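Local coordinates for signal recognition particle subunit SRP68 (Chaetomium thermophilum, PDB 4P3G), which probably serves, through its RNA-binding domain, in the signal recognition particle that directs nascent secretory and membrane proteins to the endoplasmic reticulum, at residues L34-L38 / R74-T79. Residues are numbered along the deposited sequence; the frame is centred on the assembly and turned at random.
Sequences LSGKL and RLQLLT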
loop_
_atom_site.group_PDB
_atom_site.type_symbol
_atom_site.label_atom_id
_atom_site.label_comp_id
_atom_site.label_asym_id
_atom_site.label_seq_id
_atom_site.Cartn_x
_atom_site.Cartn_y
_atom_site.Cartn_z
ATOM N N LEU A 34 -40.579 -0.171 2.639
ATOM C CA LEU A 34 -40.297 1.192 2.221
ATOM C C LEU A 34 -41.472 1.843 1.490
ATOM O O LEU A 34 -41.763 3.012 1.690
ATOM C CB LEU A 34 -39.052 1.220 1.338
ATOM C CG LEU A 34 -37.695 0.987 2.010
ATOM C CD1 LEU A 34 -36.619 0.826 0.956
ATOM C CD2 LEU A 34 -37.338 2.123 2.952
ATOM N N SER A 35 -42.133 1.082 0.631
ATOM C CA SER A 35 -43.265 1.584 -0.142
ATOM C C SER A 35 -44.430 2.011 0.739
ATOM O O SER A 35 -45.148 2.952 0.418
ATOM C CB SER A 35 -43.729 0.500 -1.107
ATOM O OG SER A 35 -42.628 0.013 -1.860
ATOM N N GLY A 36 -44.610 1.307 1.849
ATOM C CA GLY A 36 -45.631 1.648 2.822
ATOM C C GLY A 36 -45.286 2.923 3.562
ATOM O O GLY A 36 -46.119 3.794 3.767
ATOM N N LYS A 37 -44.039 3.018 3.987
ATOM C CA LYS A 37 -43.577 4.175 4.727
ATOM C C LYS A 37 -43.516 5.413 3.840
ATOM O O LYS A 37 -43.808 6.523 4.298
ATOM C CB LYS A 37 -42.231 3.864 5.349
ATOM C CG LYS A 37 -42.306 2.663 6.282
ATOM C CD LYS A 37 -41.330 2.807 7.410
ATOM C CE LYS A 37 -40.605 1.508 7.672
ATOM N NZ LYS A 37 -39.225 1.803 8.173
ATOM N N LEU A 38 -43.162 5.229 2.572
ATOM C CA LEU A 38 -43.126 6.347 1.638
ATOM C C LEU A 38 -44.522 6.926 1.495
ATOM O O LEU A 38 -44.708 8.144 1.410
ATOM C CB LEU A 38 -42.654 5.889 0.262
ATOM C CG LEU A 38 -42.251 6.993 -0.714
ATOM C CD1 LEU A 38 -41.186 7.884 -0.101
ATOM C CD2 LEU A 38 -41.767 6.416 -2.026
ATOM N N ARG A 74 -37.001 12.878 5.331
ATOM C CA ARG A 74 -37.396 11.479 5.387
ATOM C C ARG A 74 -37.962 10.999 4.049
ATOM O O ARG A 74 -37.670 9.887 3.602
ATOM C CB ARG A 74 -38.417 11.246 6.485
ATOM C CG ARG A 74 -38.727 9.791 6.697
ATOM C CD ARG A 74 -39.359 9.559 8.061
ATOM N NE ARG A 74 -39.414 8.132 8.344
ATOM C CZ ARG A 74 -40.518 7.399 8.276
ATOM N NH1 ARG A 74 -41.678 7.972 7.965
ATOM N NH2 ARG A 74 -40.451 6.096 8.527
ATOM N N LEU A 75 -38.708 11.864 3.378
ATOM C CA LEU A 75 -39.255 11.533 2.076
ATOM C C LEU A 75 -38.137 11.158 1.099
ATOM O O LEU A 75 -38.264 10.197 0.342
ATOM C CB LEU A 75 -40.037 12.720 1.523
ATOM C CG LEU A 75 -40.789 12.438 0.225
ATOM C CD1 LEU A 75 -41.905 11.455 0.506
ATOM C CD2 LEU A 75 -41.344 13.720 -0.369
ATOM N N GLN A 76 -37.053 11.925 1.112
ATOM C CA GLN A 76 -35.948 11.698 0.194
ATOM C C GLN A 76 -35.195 10.400 0.470
ATOM O O GLN A 76 -34.779 9.707 -0.452
ATOM C CB GLN A 76 -34.985 12.869 0.244
ATOM C CG GLN A 76 -35.629 14.168 -0.169
ATOM C CD GLN A 76 -36.223 14.102 -1.558
ATOM O OE1 GLN A 76 -37.428 13.919 -1.718
ATOM N NE2 GLN A 76 -35.376 14.262 -2.577
ATOM N N LEU A 77 -35.003 10.081 1.739
ATOM C CA LEU A 77 -34.307 8.862 2.110
ATOM C C LEU A 77 -35.105 7.637 1.643
ATOM O O LEU A 77 -34.576 6.742 0.970
ATOM C CB LEU A 77 -34.124 8.836 3.622
ATOM C CG LEU A 77 -33.114 9.915 4.028
ATOM C CD1 LEU A 77 -32.740 9.832 5.503
ATOM C CD2 LEU A 77 -31.881 9.892 3.126
ATOM N N LEU A 78 -36.393 7.628 1.963
ATOM C CA LEU A 78 -37.268 6.514 1.606
ATOM C C LEU A 78 -37.275 6.364 0.093
ATOM O O LEU A 78 -37.292 5.250 -0.444
ATOM C CB LEU A 78 -38.688 6.743 2.125
ATOM C CG LEU A 78 -38.751 6.765 3.657
ATOM C CD1 LEU A 78 -40.152 7.092 4.209
ATOM C CD2 LEU A 78 -38.212 5.471 4.242
ATOM N N THR A 79 -37.265 7.494 -0.597
ATOM C CA THR A 79 -37.288 7.460 -2.040
ATOM C C THR A 79 -36.036 6.820 -2.583
ATOM O O THR A 79 -36.109 5.920 -3.408
ATOM C CB THR A 79 -37.441 8.866 -2.617
ATOM O OG1 THR A 79 -38.604 9.485 -2.044
ATOM C CG2 THR A 79 -37.622 8.788 -4.109
#
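Leu78 points at the turn of helix that carries Leu34, Lys37 and Leu38, and each part of its side chain meets a different one of them. The Leu78 CB rests against CD1 of Leu38 at 3.5 Å, the two side chains running past each other in opposite directions. With CG anti to the carbonyl carbon (chi1 -65°), the branch at CG faces the other helix and sends its two methyls to different neighbours. CD1 of Leu78 reaches the backbone of Lys37, 3.7 Å from the Lys37 O, and also lies over the centre of one face of the Arg74 guanidinium, within its own helix. Leu78 CD2 meets CD2 of Leu34 at 3.7 Å. The two segments, on helices 27-44 and 71-93 of the all-helical RNA-binding domain of SRP68, run nearly antiparallel, their short axes 157° apart in direction and 9.6 Å apart at closest approach; Phe13 of helix 10-21 also touches Leu78 and Arg74. CD1 of Leu38 also touches CD1 of Leu75 and OG1 of Thr79. That hydroxyl turns back to donate to O of Leu75 one turn earlier, while Thr79 N reaches the same oxygen from the opposite face of the carbonyl plane. At the more polar margin, the extended Arg74 chain crosses Lys37 at about a right angle, its NH2 3.6 Å from CD of Lys37. The two cationic ends remain close, NZ of Lys37 lying 4.5 Å from NH2 of Arg74, with Lys20 of helix 10-21 adding a third positive charge near NZ.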